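Local coordinates for O-methyltransferase, putative (Bacillus cereus, PDB 3DUW), which probably transfers a methyl group from S-adenosyl-L-methionine to a hydroxyl oxygen of its substrate, and binds the product S-adenosyl-L-homocysteine, at residues L50-L53 with V54-Q57; F150-A153 with L154-R158; R188-Y191 with E192-A196. All blocks are in the same frame, centred on the assembly; numbering follows the deposited sequence.

Contact 1. Residues L50-L53 with V54-Q57; sequences LQLL and VQIQ
L50 to L53 hand their four carbonyl oxygens to the amides of V54 to Q57 in regular i to i+4 helical bonds. The shortest runs from I56 N to L52 O, at 2.8 Å. The side chains of V54, Q55 and I56 then settle over the turn before them. V54 CG2 stands beside its own backbone N, opposite the carbonyl carbon, which sets it 3.3 Å from L50 O. I56 does much the same with its longer branch. With chi1 at -68°, CG1 lies back along the preceding turn, 3.1 Å from L52 O, and CD1 follows it over the same oxygen. Both carbonyls are thus covered by hydrocarbon while they accept their amide bonds. Q55 is the exposed member. Its CG sits 3.2 Å from Q51 O, and the extended chain places the amide beside L52. There Q55 OE1 touches the methyl L52 CD2 at 3.3 Å, the two side chains meeting at a slant. This is a van der Waals touch between an amide oxygen and a methyl. The Q57 amide makes its bond outside this turn: NE2 is hydrogen-bonded to D135 O. L50, L53 and V54 face the sheet: L50 rests on F138 and I164, L53 on F136 and I164, V54 on F136. L53 also packs on L53 of the second subunit, and L52 on M218 of that subunit. The apolar residues are buried between the sheet and the second subunit, while Q55 stays exposed. The side chain of L50 is about 4 Å from that of V42, which binds S-adenosyl-L-homocysteine. The whole is an amphipathic helix packed on the central sheet of a Rossmann-like methyltransferase, just before strand 61-65.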
loop_
_atom_site.group_PDB
_atom_site.type_symbol
_atom_site.label_atom_id
_atom_site.label_comp_id
_atom_site.label_asym_id
_atom_site.label_seq_id
_atom_site.Cartn_x
_atom_site.Cartn_y
_atom_site.Cartn_z
ATOM N N LEU A 50 -5.086 5.136 2.491
ATOM C CA LEU A 50 -6.408 4.521 2.462
ATOM C C LEU A 50 -7.301 5.174 1.409
ATOM O O LEU A 50 -7.975 4.487 0.645
ATOM C CB LEU A 50 -7.077 4.624 3.831
ATOM C CG LEU A 50 -6.457 3.763 4.936
ATOM C CD1 LEU A 50 -7.114 4.117 6.255
ATOM C CD2 LEU A 50 -6.637 2.279 4.632
ATOM N N GLN A 51 -7.309 6.502 1.369
ATOM C CA GLN A 51 -8.126 7.213 0.394
ATOM C C GLN A 51 -7.755 6.797 -1.026
ATOM O O GLN A 51 -8.623 6.503 -1.847
ATOM C CB GLN A 51 -7.925 8.715 0.550
ATOM C CG GLN A 51 -8.775 9.559 -0.372
ATOM C CD GLN A 51 -8.531 11.026 -0.144
ATOM O OE1 GLN A 51 -7.491 11.555 -0.514
ATOM N NE2 GLN A 51 -9.480 11.688 0.495
ATOM N N LEU A 52 -6.458 6.781 -1.315
ATOM C CA LEU A 52 -5.998 6.410 -2.642
ATOM C C LEU A 52 -6.339 4.965 -2.979
ATOM O O LEU A 52 -6.724 4.668 -4.109
ATOM C CB LEU A 52 -4.490 6.649 -2.761
ATOM C CG LEU A 52 -4.080 8.128 -2.736
ATOM C CD1 LEU A 52 -2.568 8.245 -2.627
ATOM C CD2 LEU A 52 -4.597 8.833 -3.987
ATOM N N LEU A 53 -6.223 4.062 -2.008
ATOM C CA LEU A 53 -6.535 2.666 -2.281
ATOM C C LEU A 53 -8.020 2.522 -2.602
ATOM O O LEU A 53 -8.403 1.731 -3.465
ATOM C CB LEU A 53 -6.161 1.783 -1.088
ATOM C CG LEU A 53 -6.078 0.285 -1.402
ATOM C CD1 LEU A 53 -5.079 0.039 -2.531
ATOM C CD2 LEU A 53 -5.676 -0.474 -0.143
ATOM N N VAL A 54 -8.856 3.287 -1.907
ATOM C CA VAL A 54 -10.292 3.259 -2.159
ATOM C C VAL A 54 -10.554 3.725 -3.594
ATOM O O VAL A 54 -11.369 3.139 -4.306
ATOM C CB VAL A 54 -11.044 4.175 -1.165
ATOM C CG1 VAL A 54 -12.450 4.474 -1.674
ATOM C CG2 VAL A 54 -11.115 3.499 0.199
ATOM N N GLN A 55 -9.843 4.763 -4.026
ATOM C CA GLN A 55 -10.019 5.284 -5.378
ATOM C C GLN A 55 -9.516 4.289 -6.418
ATOM O O GLN A 55 -10.143 4.107 -7.462
ATOM C CB GLN A 55 -9.291 6.623 -5.528
ATOM C CG GLN A 55 -9.775 7.682 -4.548
ATOM C CD GLN A 55 -9.047 9.002 -4.681
ATOM O OE1 GLN A 55 -7.818 9.044 -4.731
ATOM N NE2 GLN A 55 -9.804 10.092 -4.720
ATOM N N ILE A 56 -8.395 3.634 -6.128
ATOM C CA ILE A 56 -7.824 2.660 -7.050
ATOM C C ILE A 56 -8.786 1.499 -7.255
ATOM O O ILE A 56 -8.982 1.034 -8.379
ATOM C CB ILE A 56 -6.472 2.136 -6.531
ATOM C CG1 ILE A 56 -5.447 3.269 -6.570
ATOM C CG2 ILE A 56 -5.999 0.960 -7.374
ATOM C CD1 ILE A 56 -4.154 2.958 -5.862
ATOM N N GLN A 57 -9.391 1.029 -6.173
ATOM C CA GLN A 57 -10.343 -0.064 -6.286
ATOM C C GLN A 57 -11.674 0.418 -6.841
ATOM O O GLN A 57 -12.421 -0.360 -7.433
ATOM C CB GLN A 57 -10.605 -0.710 -4.930
ATOM C CG GLN A 57 -11.790 -1.662 -4.989
ATOM C CD GLN A 57 -12.113 -2.311 -3.674
ATOM O OE1 GLN A 57 -12.204 -1.643 -2.645
ATOM N NE2 GLN A 57 -12.307 -3.627 -3.699
#

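Contact 2. Residues F150-A153 with L154-R158; sequences FEWA and LKLSR
W152 and K155 run side by side in the same direction, the lysine methylenes packing along the indole. The methylene K155 CD lies 3.6 Å from W152 CZ3, at a slant to the indole. The lysine chain is extended throughout, with CG anti to the backbone N (chi1 -167°), and this brings K155 NZ beside the six-membered ring, 3.9 Å from W152 CH2. NZ also has a long, weak ion pair with E127. L156 comes to the indole from another direction, its CD1 4.1 Å from W152 CE3. The indole packs further on L120, L123 and Q124 of helix 119-128.

Backbone bonds close the helix. L154 N and K155 N bond to F150 O and E151 O. L156 N bonds to W152 O at 2.9 Å and weakly to A153 O. L156 is the first residue to leave helical angles.

One side-chain bond follows: S157 OG donates to L154 O at 2.6 Å. S157 N bonds to the same oxygen from the same face of its plane, so one residue grips this carbonyl twice. R158 then pairs with D135. This is the C-terminal end of the helix in a beta-alpha-beta unit, where the chain turns toward strand 162-166.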
loop_
_atom_site.group_PDB
_atom_site.type_symbol
_atom_site.label_atom_id
_atom_site.label_comp_id
_atom_site.label_asym_id
_atom_site.label_seq_id
_atom_site.Cartn_x
_atom_site.Cartn_y
_atom_site.Cartn_z
ATOM N N PHE A 150 -12.236 -10.569 11.051
ATOM C CA PHE A 150 -11.805 -11.090 9.757
ATOM C C PHE A 150 -12.872 -12.040 9.216
ATOM O O PHE A 150 -13.220 -11.988 8.039
ATOM C CB PHE A 150 -10.467 -11.829 9.884
ATOM C CG PHE A 150 -10.054 -12.549 8.632
ATOM C CD1 PHE A 150 -9.928 -11.865 7.423
ATOM C CD2 PHE A 150 -9.811 -13.917 8.654
ATOM C CE1 PHE A 150 -9.570 -12.539 6.254
ATOM C CE2 PHE A 150 -9.452 -14.599 7.493
ATOM C CZ PHE A 150 -9.332 -13.909 6.288
ATOM N N GLU A 151 -13.398 -12.903 10.080
ATOM C CA GLU A 151 -14.428 -13.837 9.649
ATOM C C GLU A 151 -15.671 -13.083 9.187
ATOM O O GLU A 151 -16.298 -13.458 8.195
ATOM C CB GLU A 151 -14.772 -14.812 10.776
ATOM C CG GLU A 151 -13.663 -15.813 11.065
ATOM C CD GLU A 151 -13.341 -16.689 9.865
ATOM O OE1 GLU A 151 -14.280 -17.265 9.285
ATOM O OE2 GLU A 151 -12.149 -16.802 9.503
ATOM N N TRP A 152 -16.028 -12.017 9.900
ATOM C CA TRP A 152 -17.185 -11.217 9.513
ATOM C C TRP A 152 -16.903 -10.491 8.203
ATOM O O TRP A 152 -17.783 -10.358 7.351
ATOM C CB TRP A 152 -17.533 -10.196 10.599
ATOM C CG TRP A 152 -18.520 -10.712 11.591
ATOM C CD1 TRP A 152 -18.301 -10.966 12.910
ATOM C CD2 TRP A 152 -19.889 -11.048 11.337
ATOM N NE1 TRP A 152 -19.451 -11.441 13.500
ATOM C CE2 TRP A 152 -20.440 -11.501 12.556
ATOM C CE3 TRP A 152 -20.703 -11.011 10.199
ATOM C CZ2 TRP A 152 -21.772 -11.917 12.669
ATOM C CZ3 TRP A 152 -22.030 -11.424 10.312
ATOM C CH2 TRP A 152 -22.548 -11.870 11.540
ATOM N N ALA A 153 -15.672 -10.018 8.041
ATOM C CA ALA A 153 -15.292 -9.314 6.821
ATOM C C ALA A 153 -15.483 -10.234 5.622
ATOM O O ALA A 153 -16.048 -9.839 4.605
ATOM C CB ALA A 153 -13.840 -8.858 6.906
ATOM N N LEU A 154 -15.011 -11.469 5.751
ATOM C CA LEU A 154 -15.130 -12.450 4.682
ATOM C C LEU A 154 -16.602 -12.714 4.386
ATOM O O LEU A 154 -17.018 -12.788 3.229
ATOM C CB LEU A 154 -14.461 -13.760 5.099
ATOM C CG LEU A 154 -13.424 -14.381 4.163
ATOM C CD1 LEU A 154 -13.189 -15.825 4.582
ATOM C CD2 LEU A 154 -13.900 -14.317 2.723
ATOM N N LYS A 155 -17.382 -12.848 5.452
ATOM C CA LYS A 155 -18.810 -13.119 5.354
ATOM C C LYS A 155 -19.571 -12.003 4.639
ATOM O O LYS A 155 -20.503 -12.265 3.878
ATOM C CB LYS A 155 -19.377 -13.324 6.762
ATOM C CG LYS A 155 -20.778 -13.916 6.820
ATOM C CD LYS A 155 -21.166 -14.212 8.266
ATOM C CE LYS A 155 -22.468 -14.990 8.354
ATOM N NZ LYS A 155 -22.815 -15.342 9.760
ATOM N N LEU A 156 -19.161 -10.760 4.873
ATOM C CA LEU A 156 -19.822 -9.605 4.273
ATOM C C LEU A 156 -19.118 -9.063 3.034
ATOM O O LEU A 156 -19.423 -7.965 2.572
ATOM C CB LEU A 156 -19.950 -8.494 5.318
ATOM C CG LEU A 156 -20.676 -8.907 6.601
ATOM C CD1 LEU A 156 -20.643 -7.769 7.609
ATOM C CD2 LEU A 156 -22.111 -9.298 6.273
ATOM N N SER A 157 -18.193 -9.843 2.487
ATOM C CA SER A 157 -17.437 -9.426 1.312
ATOM C C SER A 157 -17.995 -9.960 -0.003
ATOM O O SER A 157 -19.033 -10.623 -0.039
ATOM C CB SER A 157 -15.987 -9.893 1.447
ATOM O OG SER A 157 -15.902 -11.306 1.343
ATOM N N ARG A 158 -17.287 -9.642 -1.082
ATOM C CA ARG A 158 -17.618 -10.101 -2.426
ATOM C C ARG A 158 -16.269 -10.387 -3.076
ATOM O O ARG A 158 -15.237 -9.905 -2.604
ATOM C CB ARG A 158 -18.360 -9.019 -3.227
ATOM C CG ARG A 158 -17.528 -7.785 -3.579
ATOM C CD ARG A 158 -18.229 -6.917 -4.622
ATOM N NE ARG A 158 -17.491 -5.695 -4.945
ATOM C CZ ARG A 158 -16.288 -5.660 -5.515
ATOM N NH1 ARG A 158 -15.665 -6.785 -5.834
ATOM N NH2 ARG A 158 -15.711 -4.493 -5.775
#

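Contact 3. Residues R188-Y191 with E192-A196; sequences RRFY and ELIAA
F190 takes the methyl I194 CD1 over the centre of one ring face. The methyl is 3.9 Å from the ring centroid and 10° off the ring normal, a well-aligned CH-pi contact. I194 CG1 is opposite the carbonyl carbon (chi1 -68°), and this directs CD1 back over the preceding turn. Both residues also pack on I217 of strand 214-221.

On another side of the helix R189 grips E192 side-on. R189 NE donates to E192 OE1 at 3.0 Å, and R189 NH2 to E192 OE2 at 2.9 Å. The arginine chain bends at chi2 and chi3 to bring this edge round. The two flat groups are not coplanar: their planes are 41° apart, and NE meets OE1 from above the carboxylate plane. NH2 reaches OE2 on its syn side, also tilted out of the carboxylate plane. A water bridges further, accepting from R188 NH2 at 3.0 Å and donating to E192 OE2 at 2.7 Å. R188 NH1 is bonded to V174 O.

E192 is thus held by two direct bonds and one water, which fixes its rotation. Two nearby arginines would probably favour its charged form, and the pairing joins successive turns of the partly exposed helix surface.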
loop_
_atom_site.group_PDB
_atom_site.type_symbol
_atom_site.label_atom_id
_atom_site.label_comp_id
_atom_site.label_asym_id
_atom_site.label_seq_id
_atom_site.Cartn_x
_atom_site.Cartn_y
_atom_site.Cartn_z
ATOM N N ARG A 188 -1.765 -12.164 15.883
ATOM C CA ARG A 188 -1.177 -13.420 15.436
ATOM C C ARG A 188 -2.279 -14.388 14.980
ATOM O O ARG A 188 -2.119 -15.079 13.976
ATOM C CB ARG A 188 -0.320 -14.037 16.550
ATOM C CG ARG A 188 1.004 -13.294 16.770
ATOM C CD ARG A 188 1.791 -13.860 17.946
ATOM N NE ARG A 188 2.116 -15.272 17.774
ATOM C CZ ARG A 188 3.120 -15.733 17.037
ATOM N NH1 ARG A 188 3.921 -14.897 16.395
ATOM N NH2 ARG A 188 3.320 -17.039 16.944
ATOM N N ARG A 189 -3.395 -14.425 15.708
ATOM C CA ARG A 189 -4.528 -15.285 15.350
ATOM C C ARG A 189 -5.048 -14.861 13.971
ATOM O O ARG A 189 -5.478 -15.691 13.165
ATOM C CB ARG A 189 -5.662 -15.132 16.374
ATOM C CG ARG A 189 -5.348 -15.571 17.802
ATOM C CD ARG A 189 -5.086 -17.064 17.888
ATOM N NE ARG A 189 -3.704 -17.385 17.555
ATOM C CZ ARG A 189 -2.666 -17.063 18.319
ATOM N NH1 ARG A 189 -2.857 -16.415 19.461
ATOM N NH2 ARG A 189 -1.437 -17.384 17.941
ATOM N N PHE A 190 -5.016 -13.554 13.725
ATOM C CA PHE A 190 -5.461 -12.947 12.472
ATOM C C PHE A 190 -4.597 -13.429 11.297
ATOM O O PHE A 190 -5.126 -13.879 10.281
ATOM C CB PHE A 190 -5.394 -11.423 12.652
ATOM C CG PHE A 190 -5.847 -10.616 11.465
ATOM C CD1 PHE A 190 -7.052 -10.874 10.822
ATOM C CD2 PHE A 190 -5.094 -9.519 11.050
ATOM C CE1 PHE A 190 -7.501 -10.044 9.783
ATOM C CE2 PHE A 190 -5.533 -8.688 10.022
ATOM C CZ PHE A 190 -6.735 -8.946 9.387
ATOM N N TYR A 191 -3.276 -13.347 11.438
ATOM C CA TYR A 191 -2.366 -13.809 10.383
ATOM C C TYR A 191 -2.647 -15.286 10.087
ATOM O O TYR A 191 -2.768 -15.695 8.930
ATOM C CB TYR A 191 -0.903 -13.676 10.828
ATOM C CG TYR A 191 -0.275 -12.306 10.671
ATOM C CD1 TYR A 191 0.382 -11.946 9.495
ATOM C CD2 TYR A 191 -0.281 -11.395 11.725
ATOM C CE1 TYR A 191 1.028 -10.713 9.379
ATOM C CE2 TYR A 191 0.357 -10.162 11.621
ATOM C CZ TYR A 191 1.014 -9.829 10.444
ATOM O OH TYR A 191 1.676 -8.623 10.337
ATOM N N GLU A 192 -2.750 -16.082 11.145
ATOM C CA GLU A 192 -3.001 -17.511 11.014
ATOM C C GLU A 192 -4.313 -17.826 10.301
ATOM O O GLU A 192 -4.364 -18.720 9.460
ATOM C CB GLU A 192 -2.988 -18.164 12.398
ATOM C CG GLU A 192 -1.611 -18.191 13.048
ATOM C CD GLU A 192 -1.675 -18.391 14.552
ATOM O OE1 GLU A 192 -2.750 -18.766 15.064
ATOM O OE2 GLU A 192 -0.649 -18.176 15.228
ATOM N N LEU A 193 -5.373 -17.099 10.634
ATOM C CA LEU A 193 -6.661 -17.337 9.998
ATOM C C LEU A 193 -6.634 -16.993 8.518
ATOM O O LEU A 193 -7.244 -17.681 7.699
ATOM C CB LEU A 193 -7.752 -16.542 10.705
ATOM C CG LEU A 193 -8.263 -17.243 11.961
ATOM C CD1 LEU A 193 -9.150 -16.300 12.747
ATOM C CD2 LEU A 193 -9.027 -18.503 11.560
ATOM N N ILE A 194 -5.934 -15.918 8.177
ATOM C CA ILE A 194 -5.812 -15.519 6.785
ATOM C C ILE A 194 -5.141 -16.657 6.021
ATOM O O ILE A 194 -5.569 -17.020 4.926
ATOM C CB ILE A 194 -4.967 -14.234 6.651
ATOM C CG1 ILE A 194 -5.733 -13.051 7.246
ATOM C CG2 ILE A 194 -4.620 -13.986 5.189
ATOM C CD1 ILE A 194 -4.906 -11.780 7.363
ATOM N N ALA A 195 -4.097 -17.226 6.614
ATOM C CA ALA A 195 -3.373 -18.330 5.994
ATOM C C ALA A 195 -4.265 -19.558 5.835
ATOM O O ALA A 195 -4.102 -20.334 4.891
ATOM C CB ALA A 195 -2.149 -18.681 6.832
ATOM N N ALA A 196 -5.211 -19.729 6.754
ATOM C CA ALA A 196 -6.121 -20.871 6.720
ATOM C C ALA A 196 -7.319 -20.684 5.788
ATOM O O ALA A 196 -8.040 -21.643 5.506
ATOM C CB ALA A 196 -6.606 -21.187 8.129
HETATM O O HOH W 1 1.187 -19.126 16.990
#

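Overall arrangement
Contact 1 is the most buried of the three. It is almost wholly apolar on its sheet side and lies close to bound S-adenosyl-L-homocysteine. Contacts 2 and 3 are partly buried and touch each other: F150 CB lies 3.5 Å from F190 CE1, so helices 146-155 and 182-196 pack together beside strand 200-209. Contacts 1 and 2 meet more lightly, where Q57 nears R158, one bonded to the backbone and the other to the carboxylate of D135. Contacts 1 and 3 do not touch, yet both face the second subunit. Their chemistry differs: contact 1 joins helical backbone bonds to hydrocarbon laid over carbonyl oxygens, contact 2 rests on an indole, a lysine chain and a helix end, contact 3 on a salt bridge and a CH-pi contact.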